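Local coordinates for protein sortase (Actinomyces oris, PDB 2XWG) that is a class C, pilus-type sortase that probably cleaves sorting signals and joins pilin subunits during fimbrial assembly, at residues G134-V139 and L199-G204; N164-G169 and L223-E228; F172-L177 and L181-N186. One frame throughout, in Å; residues are numbered along the deposited sequence.

Interaction 1 of 3, residues G134-V139 and L199-G204; sequences GTSLPV and LRKVPG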
loop_
_atom_site.group_PDB
_atom_site.type_symbol
_atom_site.label_atom_id
_atom_site.label_comp_id
_atom_site.label_asym_id
_atom_site.label_seq_id
_atom_site.Cartn_x
_atom_site.Cartn_y
_atom_site.Cartn_z
ATOM N N GLY A 134 9.184 3.555 1.450
ATOM C CA GLY A 134 10.189 2.671 0.910
ATOM C C GLY A 134 9.666 1.988 -0.323
ATOM O O GLY A 134 10.456 1.531 -1.143
ATOM N N THR A 135 8.341 1.912 -0.465
ATOM C CA THR A 135 7.750 1.269 -1.642
ATOM C C THR A 135 7.194 2.326 -2.602
ATOM O O THR A 135 7.139 3.505 -2.262
ATOM C CB THR A 135 6.655 0.252 -1.259
ATOM O OG1 THR A 135 5.525 0.936 -0.712
ATOM C CG2 THR A 135 7.181 -0.704 -0.217
ATOM N N SER A 136 6.808 1.900 -3.798
ATOM C CA SER A 136 6.323 2.811 -4.816
ATOM C C SER A 136 5.027 3.485 -4.376
ATOM O O SER A 136 4.154 2.851 -3.792
ATOM C CB SER A 136 6.073 2.046 -6.118
ATOM O OG SER A 136 7.172 1.212 -6.457
ATOM N N LEU A 137 4.900 4.772 -4.664
ATOM C CA LEU A 137 3.645 5.481 -4.450
ATOM C C LEU A 137 2.546 4.823 -5.274
ATOM O O LEU A 137 2.815 4.311 -6.353
ATOM C CB LEU A 137 3.816 6.948 -4.859
ATOM C CG LEU A 137 4.905 7.707 -4.097
ATOM C CD1 LEU A 137 5.038 9.122 -4.610
ATOM C CD2 LEU A 137 4.631 7.698 -2.604
ATOM N N PRO A 138 1.299 4.836 -4.782
ATOM C CA PRO A 138 0.220 4.147 -5.509
ATOM C C PRO A 138 -0.327 4.932 -6.710
ATOM O O PRO A 138 -1.486 5.379 -6.682
ATOM C CB PRO A 138 -0.876 4.009 -4.449
ATOM C CG PRO A 138 -0.657 5.157 -3.528
ATOM C CD PRO A 138 0.831 5.413 -3.507
ATOM N N VAL A 139 0.491 5.095 -7.746
ATOM C CA VAL A 139 0.060 5.747 -8.981
ATOM C C VAL A 139 0.282 4.785 -10.138
ATOM O O VAL A 139 0.201 5.168 -11.309
ATOM C CB VAL A 139 0.831 7.062 -9.254
ATOM C CG1 VAL A 139 0.293 8.222 -8.403
ATOM C CG2 VAL A 139 2.325 6.855 -9.022
ATOM N N LEU A 199 8.190 -7.902 -1.191
ATOM C CA LEU A 199 7.635 -6.553 -1.242
ATOM C C LEU A 199 8.496 -5.632 -2.129
ATOM O O LEU A 199 8.202 -4.448 -2.298
ATOM C CB LEU A 199 7.542 -5.969 0.178
ATOM C CG LEU A 199 6.766 -6.754 1.240
ATOM C CD1 LEU A 199 6.829 -6.039 2.576
ATOM C CD2 LEU A 199 5.310 -7.013 0.820
ATOM N N ARG A 200 9.562 -6.191 -2.691
ATOM C CA ARG A 200 10.525 -5.441 -3.493
ATOM C C ARG A 200 9.988 -5.194 -4.898
ATOM O O ARG A 200 9.128 -5.943 -5.373
ATOM C CB ARG A 200 11.838 -6.232 -3.557
ATOM C CG ARG A 200 12.383 -6.598 -2.180
ATOM C CD ARG A 200 13.598 -7.520 -2.252
ATOM N NE ARG A 200 14.662 -6.908 -3.035
ATOM C CZ ARG A 200 15.362 -5.848 -2.642
ATOM N NH1 ARG A 200 15.111 -5.279 -1.461
ATOM N NH2 ARG A 200 16.311 -5.355 -3.434
ATOM N N LYS A 201 10.489 -4.161 -5.574
ATOM C CA LYS A 201 10.112 -3.936 -6.970
ATOM C C LYS A 201 10.314 -5.194 -7.805
ATOM O O LYS A 201 11.332 -5.877 -7.680
ATOM C CB LYS A 201 10.925 -2.798 -7.591
ATOM C CG LYS A 201 10.473 -1.401 -7.205
ATOM C CD LYS A 201 11.624 -0.414 -7.331
ATOM C CE LYS A 201 12.260 -0.516 -8.710
ATOM N NZ LYS A 201 13.622 0.093 -8.729
ATOM N N VAL A 202 9.341 -5.499 -8.654
ATOM C CA VAL A 202 9.521 -6.499 -9.697
ATOM C C VAL A 202 9.538 -5.771 -11.047
ATOM O O VAL A 202 8.518 -5.199 -11.462
ATOM C CB VAL A 202 8.404 -7.549 -9.663
ATOM C CG1 VAL A 202 8.565 -8.542 -10.811
ATOM C CG2 VAL A 202 8.400 -8.278 -8.310
ATOM N N PRO A 203 10.704 -5.760 -11.727
ATOM C CA PRO A 203 10.897 -4.886 -12.896
ATOM C C PRO A 203 9.959 -5.183 -14.064
ATOM O O PRO A 203 9.662 -6.359 -14.354
ATOM C CB PRO A 203 12.354 -5.132 -13.277
ATOM C CG PRO A 203 13.001 -5.524 -11.993
ATOM C CD PRO A 203 11.969 -6.386 -11.310
ATOM N N GLY A 204 9.495 -4.107 -14.707
ATOM C CA GLY A 204 8.559 -4.193 -15.814
ATOM C C GLY A 204 7.220 -4.777 -15.403
ATOM O O GLY A 204 6.444 -5.241 -16.242
#
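The methyl CG2 of T135 faces the carbonyl O of L199 at 4.4 Å, at the near end of 199-204. With the first torsion of T135 at 68°, OG1 sits between the backbone N and the carbonyl carbon, which leaves CG2 as the branch nearest L199. One residue on, S136 starts its side chain toward the other segment, and its OG comes within 4.3 Å of CG in the K201 chain. K201 therefore offers the aliphatic part of its side chain here, not its amine. These two touches are loose, consistent with the 78 Å² buried in all and with the 7.5 Å between the CA atoms of T135 and R200. L199 takes part through its carbonyl rather than its isobutyl group.

Strand 144-149 ties both loops. H145 gives its backbone N to OG of S136 and bonds through ND1 to the carbonyl O of R200, while OG1 of T135 bonds to the N of V147 and the O of L132. L199 packs its side chain on the same V147 and on I74. On the far side of S136, the backbone N of L137 is bonded to OD1 of N66 in helix 55-68. Further along 134-139, the chain reverses in an inverse gamma turn centred on P138, closed by a bond of 2.8 Å from V139 N to L137 O.

The contact thus joins two connections of the sortase beta barrel, the one between strands 129-131 and 144-149 and the one between strands 179-191 and 206-214. The latter is the β6/β7 loop of the sortase fold, and here the side chain of L199 is about 11 Å from that of C213, the predicted acyl-thioester residue.

Interaction 2 of 3, residues N164-G169 and L223-E228; sequences NQLKKG and LLVTGE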
loop_
_atom_site.group_PDB
_atom_site.type_symbol
_atom_site.label_atom_id
_atom_site.label_comp_id
_atom_site.label_asym_id
_atom_site.label_seq_id
_atom_site.Cartn_x
_atom_site.Cartn_y
_atom_site.Cartn_z
ATOM N N ASN A 164 -8.266 -11.978 4.479
ATOM C CA ASN A 164 -8.246 -13.439 4.362
ATOM C C ASN A 164 -9.437 -14.081 3.640
ATOM O O ASN A 164 -9.574 -15.296 3.689
ATOM C CB ASN A 164 -8.097 -14.085 5.743
ATOM C CG ASN A 164 -9.200 -13.659 6.697
ATOM O OD1 ASN A 164 -10.245 -13.171 6.272
ATOM N ND2 ASN A 164 -8.967 -13.830 7.990
ATOM N N GLN A 165 -10.304 -13.292 3.000
ATOM C CA GLN A 165 -11.395 -13.868 2.211
ATOM C C GLN A 165 -11.109 -13.755 0.727
ATOM O O GLN A 165 -11.763 -14.395 -0.106
ATOM C CB GLN A 165 -12.733 -13.221 2.530
ATOM C CG GLN A 165 -13.159 -13.433 3.961
ATOM C CD GLN A 165 -14.440 -12.717 4.261
ATOM O OE1 GLN A 165 -14.775 -12.446 5.429
ATOM N NE2 GLN A 165 -15.168 -12.370 3.198
ATOM N N LEU A 166 -10.104 -12.953 0.402
ATOM C CA LEU A 166 -9.729 -12.746 -0.989
ATOM C C LEU A 166 -9.121 -14.020 -1.567
ATOM O O LEU A 166 -8.430 -14.742 -0.853
ATOM C CB LEU A 166 -8.714 -11.602 -1.088
ATOM C CG LEU A 166 -9.231 -10.159 -0.899
ATOM C CD1 LEU A 166 -8.137 -9.188 -1.263
ATOM C CD2 LEU A 166 -10.410 -9.912 -1.761
ATOM N N LYS A 167 -9.374 -14.284 -2.849
ATOM C CA LYS A 167 -8.623 -15.298 -3.593
ATOM C C LYS A 167 -8.178 -14.777 -4.970
ATOM O O LYS A 167 -8.530 -13.657 -5.367
ATOM C CB LYS A 167 -9.405 -16.623 -3.708
ATOM C CG LYS A 167 -10.673 -16.569 -4.558
ATOM C CD LYS A 167 -11.912 -16.231 -3.735
ATOM C CE LYS A 167 -12.222 -17.285 -2.676
ATOM N NZ LYS A 167 -12.632 -18.632 -3.220
ATOM N N LYS A 168 -7.394 -15.574 -5.693
ATOM C CA LYS A 168 -6.872 -15.138 -6.993
ATOM C C LYS A 168 -8.015 -14.776 -7.956
ATOM O O LYS A 168 -9.092 -15.357 -7.895
ATOM C CB LYS A 168 -5.917 -16.192 -7.594
ATOM C CG LYS A 168 -4.641 -16.432 -6.758
ATOM C CD LYS A 168 -3.738 -17.558 -7.308
ATOM C CE LYS A 168 -2.875 -18.160 -6.171
ATOM N NZ LYS A 168 -1.443 -18.408 -6.538
ATOM N N GLY A 169 -7.792 -13.790 -8.816
ATOM C CA GLY A 169 -8.846 -13.313 -9.696
ATOM C C GLY A 169 -9.792 -12.297 -9.062
ATOM O O GLY A 169 -10.604 -11.655 -9.756
ATOM N N LEU A 223 -0.195 -11.588 6.223
ATOM C CA LEU A 223 -0.860 -12.058 5.019
ATOM C C LEU A 223 -0.623 -11.059 3.878
ATOM O O LEU A 223 -0.881 -9.872 4.032
ATOM C CB LEU A 223 -2.343 -12.264 5.296
ATOM C CG LEU A 223 -3.213 -12.337 4.054
ATOM C CD1 LEU A 223 -3.003 -13.682 3.406
ATOM C CD2 LEU A 223 -4.681 -12.149 4.420
ATOM N N LEU A 224 -0.096 -11.534 2.749
ATOM C CA LEU A 224 0.262 -10.674 1.622
ATOM C C LEU A 224 -0.582 -11.046 0.448
ATOM O O LEU A 224 -0.428 -12.129 -0.090
ATOM C CB LEU A 224 1.720 -10.842 1.194
ATOM C CG LEU A 224 2.920 -10.752 2.151
ATOM C CD1 LEU A 224 4.108 -10.147 1.440
ATOM C CD2 LEU A 224 2.658 -9.960 3.390
ATOM N N VAL A 225 -1.462 -10.144 0.040
ATOM C CA VAL A 225 -2.260 -10.322 -1.152
ATOM C C VAL A 225 -1.690 -9.390 -2.212
ATOM O O VAL A 225 -1.643 -8.177 -2.017
ATOM C CB VAL A 225 -3.729 -9.970 -0.882
ATOM C CG1 VAL A 225 -4.502 -9.765 -2.197
ATOM C CG2 VAL A 225 -4.388 -11.034 -0.009
ATOM N N THR A 226 -1.229 -9.954 -3.320
ATOM C CA THR A 226 -0.608 -9.155 -4.359
ATOM C C THR A 226 -1.547 -9.095 -5.548
ATOM O O THR A 226 -2.107 -10.114 -5.949
ATOM C CB THR A 226 0.745 -9.754 -4.809
ATOM O OG1 THR A 226 1.639 -9.872 -3.686
ATOM C CG2 THR A 226 1.389 -8.885 -5.887
ATOM N N GLY A 227 -1.744 -7.902 -6.097
ATOM C CA GLY A 227 -2.534 -7.758 -7.308
ATOM C C GLY A 227 -1.653 -7.216 -8.416
ATOM O O GLY A 227 -0.662 -6.528 -8.141
ATOM N N GLU A 228 -2.001 -7.523 -9.664
ATOM C CA GLU A 228 -1.257 -7.003 -10.799
ATOM C C GLU A 228 -2.146 -6.119 -11.662
ATOM O O GLU A 228 -3.321 -6.424 -11.880
ATOM C CB GLU A 228 -0.652 -8.126 -11.632
ATOM C CG GLU A 228 0.362 -7.625 -12.665
ATOM C CD GLU A 228 1.416 -8.680 -13.013
ATOM O OE1 GLU A 228 1.269 -9.848 -12.581
ATOM O OE2 GLU A 228 2.396 -8.337 -13.709
#
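A long connection of the sortase beta barrel, running from strand 144-149 to strand 171-176, passes here over the last strand in the chain, 221-229, which lies between 206-214 and 179-191 in the sheet. Its piece 164-169 leaves the end of a 3-10 segment at N164 and Q165 and then extends across the sheet face that carries L223 and V225. The two chains keep a spacing too wide for backbone pairing, with 7.5 Å between the CA atoms of N164 and L223, and the 144 Å² they bury comes largely from apolar groups.

At one end, L223 extends toward the loop with a single branch. Its CG is set anti to the backbone N (chi1 162°), and CD2 ends against the 3-10 segment, 3.6 Å from the backbone N of N164 and 4.1 Å from CB of that residue. This is van der Waals contact of one methyl with the backbone N and CB of N164. The side-chain amide of N164 takes no part, because the chain beyond CB leads off from the strand.

Two residues further along both chains, L166 points toward the strand and is buried, whereas K167 points the other way and stays exposed. V225 also packs on V185 and I188 of strand 179-191, and L166 separately touches S109, in the loop after strand 103-107. G169, still in the loop, makes a backbone hydrogen bond with V185 just before strand 171-176 begins. L223 stands about 7 Å, side chain to side chain, from C213, the predicted nucleophile, so the L223 end of the contact lies near the predicted active site.

L166 and V225 meet at about a right angle, methyl against methyl, with CD1 of L166 3.8 Å from CG1 of V225.

Interaction 3 of 3, residues F172-L177 and L181-N186; sequences FYVSSL and LKYEVN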
loop_
_atom_site.group_PDB
_atom_site.type_symbol
_atom_site.label_atom_id
_atom_site.label_comp_id
_atom_site.label_asym_id
_atom_site.label_seq_id
_atom_site.Cartn_x
_atom_site.Cartn_y
_atom_site.Cartn_z
ATOM N N PHE A 172 -9.323 -5.435 -7.046
ATOM C CA PHE A 172 -9.396 -4.167 -6.304
ATOM C C PHE A 172 -8.974 -2.974 -7.141
ATOM O O PHE A 172 -8.322 -3.134 -8.178
ATOM C CB PHE A 172 -8.620 -4.181 -4.979
ATOM C CG PHE A 172 -7.154 -4.474 -5.106
ATOM C CD1 PHE A 172 -6.679 -5.786 -5.019
ATOM C CD2 PHE A 172 -6.249 -3.453 -5.231
ATOM C CE1 PHE A 172 -5.335 -6.066 -5.095
ATOM C CE2 PHE A 172 -4.894 -3.711 -5.317
ATOM C CZ PHE A 172 -4.433 -5.028 -5.252
ATOM N N TYR A 173 -9.352 -1.780 -6.680
ATOM C CA TYR A 173 -9.113 -0.549 -7.423
ATOM C C TYR A 173 -8.456 0.463 -6.538
ATOM O O TYR A 173 -8.899 0.676 -5.427
ATOM C CB TYR A 173 -10.422 0.052 -7.869
ATOM C CG TYR A 173 -11.256 -0.852 -8.721
ATOM C CD1 TYR A 173 -11.124 -0.851 -10.093
ATOM C CD2 TYR A 173 -12.200 -1.694 -8.154
ATOM C CE1 TYR A 173 -11.904 -1.666 -10.892
ATOM C CE2 TYR A 173 -12.998 -2.502 -8.942
ATOM C CZ TYR A 173 -12.843 -2.479 -10.312
ATOM O OH TYR A 173 -13.623 -3.293 -11.107
ATOM N N VAL A 174 -7.424 1.119 -7.043
ATOM C CA VAL A 174 -6.746 2.168 -6.301
ATOM C C VAL A 174 -6.891 3.509 -7.050
ATOM O O VAL A 174 -6.265 3.695 -8.091
ATOM C CB VAL A 174 -5.271 1.810 -6.120
ATOM C CG1 VAL A 174 -4.544 2.892 -5.331
ATOM C CG2 VAL A 174 -5.148 0.456 -5.430
ATOM N N SER A 175 -7.726 4.416 -6.539
ATOM C CA SER A 175 -7.892 5.754 -7.133
ATOM C C SER A 175 -7.011 6.836 -6.505
ATOM O O SER A 175 -6.938 6.957 -5.285
ATOM C CB SER A 175 -9.349 6.195 -7.062
ATOM O OG SER A 175 -10.135 5.327 -7.854
ATOM N N SER A 176 -6.338 7.617 -7.343
ATOM C CA SER A 176 -5.563 8.766 -6.880
ATOM C C SER A 176 -5.268 9.686 -8.046
ATOM O O SER A 176 -5.189 9.238 -9.187
ATOM C CB SER A 176 -4.236 8.330 -6.269
ATOM O OG SER A 176 -3.386 7.811 -7.278
ATOM N N LEU A 177 -5.100 10.975 -7.754
ATOM C CA LEU A 177 -4.751 11.948 -8.780
ATOM C C LEU A 177 -5.564 11.747 -10.075
ATOM O O LEU A 177 -5.010 11.553 -11.152
ATOM C CB LEU A 177 -3.248 11.882 -9.054
ATOM C CG LEU A 177 -2.309 12.620 -8.089
ATOM C CD1 LEU A 177 -2.991 13.002 -6.793
ATOM C CD2 LEU A 177 -1.073 11.792 -7.823
ATOM N N LEU A 181 -6.995 2.821 -10.840
ATOM C CA LEU A 181 -6.166 1.712 -11.259
ATOM C C LEU A 181 -6.816 0.383 -10.868
ATOM O O LEU A 181 -7.070 0.146 -9.689
ATOM C CB LEU A 181 -4.817 1.813 -10.564
ATOM C CG LEU A 181 -4.106 3.160 -10.498
ATOM C CD1 LEU A 181 -2.738 2.935 -9.898
ATOM C CD2 LEU A 181 -3.987 3.823 -11.873
ATOM N N LYS A 182 -7.085 -0.484 -11.841
ATOM C CA LYS A 182 -7.626 -1.792 -11.528
ATOM C C LYS A 182 -6.508 -2.800 -11.370
ATOM O O LYS A 182 -5.686 -2.936 -12.278
ATOM C CB LYS A 182 -8.559 -2.258 -12.634
ATOM C CG LYS A 182 -9.223 -3.594 -12.374
ATOM C CD LYS A 182 -10.140 -3.959 -13.531
ATOM C CE LYS A 182 -10.971 -5.186 -13.225
ATOM N NZ LYS A 182 -11.718 -5.684 -14.440
ATOM N N TYR A 183 -6.470 -3.500 -10.228
ATOM C CA TYR A 183 -5.558 -4.642 -10.023
ATOM C C TYR A 183 -6.318 -5.958 -9.851
ATOM O O TYR A 183 -7.425 -5.975 -9.316
ATOM C CB TYR A 183 -4.657 -4.415 -8.813
ATOM C CG TYR A 183 -3.744 -3.245 -9.003
ATOM C CD1 TYR A 183 -4.177 -1.972 -8.749
ATOM C CD2 TYR A 183 -2.456 -3.415 -9.447
ATOM C CE1 TYR A 183 -3.357 -0.896 -8.938
ATOM C CE2 TYR A 183 -1.624 -2.356 -9.627
ATOM C CZ TYR A 183 -2.080 -1.088 -9.379
ATOM O OH TYR A 183 -1.255 0.001 -9.566
ATOM N N GLU A 184 -5.729 -7.059 -10.311
ATOM C CA GLU A 184 -6.329 -8.372 -10.123
ATOM C C GLU A 184 -5.399 -9.205 -9.234
ATOM O O GLU A 184 -4.186 -9.210 -9.439
ATOM C CB GLU A 184 -6.569 -9.049 -11.477
ATOM C CG GLU A 184 -7.135 -10.470 -11.380
ATOM C CD GLU A 184 -7.280 -11.166 -12.744
ATOM O OE1 GLU A 184 -6.302 -11.154 -13.537
ATOM O OE2 GLU A 184 -8.372 -11.729 -13.018
ATOM N N VAL A 185 -5.957 -9.881 -8.231
ATOM C CA VAL A 185 -5.149 -10.643 -7.275
ATOM C C VAL A 185 -4.544 -11.879 -7.933
ATOM O O VAL A 185 -5.258 -12.704 -8.502
ATOM C CB VAL A 185 -5.988 -11.093 -6.076
ATOM C CG1 VAL A 185 -5.179 -11.995 -5.157
ATOM C CG2 VAL A 185 -6.524 -9.895 -5.331
ATOM N N ASN A 186 -3.228 -12.020 -7.861
ATOM C CA ASN A 186 -2.606 -13.173 -8.488
ATOM C C ASN A 186 -1.550 -13.852 -7.621
ATOM O O ASN A 186 -0.752 -14.646 -8.120
ATOM C CB ASN A 186 -2.021 -12.807 -9.851
ATOM C CG ASN A 186 -0.759 -11.970 -9.737
ATOM O OD1 ASN A 186 -0.192 -11.799 -8.646
ATOM N ND2 ASN A 186 -0.295 -11.456 -10.876
#
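Strands 172-176 and 181-186 run antiparallel as the two arms of a beta hairpin. F172 pairs with Y183 and V174 with L181 as hydrogen-bonded pairs, and Y173 and K182 form the non-hydrogen-bonded pair between them. Y183 N bonds to F172 O at 2.8 Å, returned by F172 N to Y183 O at 3.0 Å. V174 N reaches L181 O at 2.8 Å in the carbonyl plane, whereas L181 N, 3.0 Å from V174 O, stands 52° above that carbonyl's plane. A CA-H...O contact from Y173 CA to L181 O, 3.1 Å long, adds to the backbone link.

On the face bearing F172, V174, L181 and Y183, the phenyl ring of F172 is the main bridge. Its CG lies between the backbone N and the carbonyl carbon (chi1 59°), and the ring swings across to the other strand. CB of Y183 sits over one face of it in a CH-pi contact, 3.6 Å from CE2 of F172. The two aromatic planes are nearly parallel, at 17°, but slid so far apart that the rings barely overlap. The hydroxyl of Y183 is bonded to OD1 of D206. At the edge of the F172 ring, CG2 of V185 approaches CE1 to 4.0 Å. The opposite face holds Y173 and K182 side by side, the extended lysine chain running along the tyrosine so that K182 CG is 3.6 Å from Y173 CE1.

Both outer edges of the hairpin are taken up by the barrel. Strand 103-107 pairs with 172-176, strand 221-229 pairs with 181-186, F172 packs on V208 and L210 of strand 206-214, and R59 of helix 55-68 holds the carbonyl O of S176.

Overall arrangement
Interaction 3 is the largest of the three contacts and the one built on backbone hydrogen bonds, as befits adjacent strands of the barrel. Interactions 1 and 2 are smaller and rest on van der Waals touches between a loop and a second loop or a strand. Interaction 2 shares the sheet with interaction 3, E228 N probably bonding to E184 O; three of its four touching residues are buried and N164 is exposed. Interaction 1, mostly buried, meets the hairpin where P138 O probably bonds to S176 OG, and it meets strand 223-228 where L199 packs on L224. Along the chain, the segments of interactions 1 and 2 alternate, and interaction 3 is nested within both.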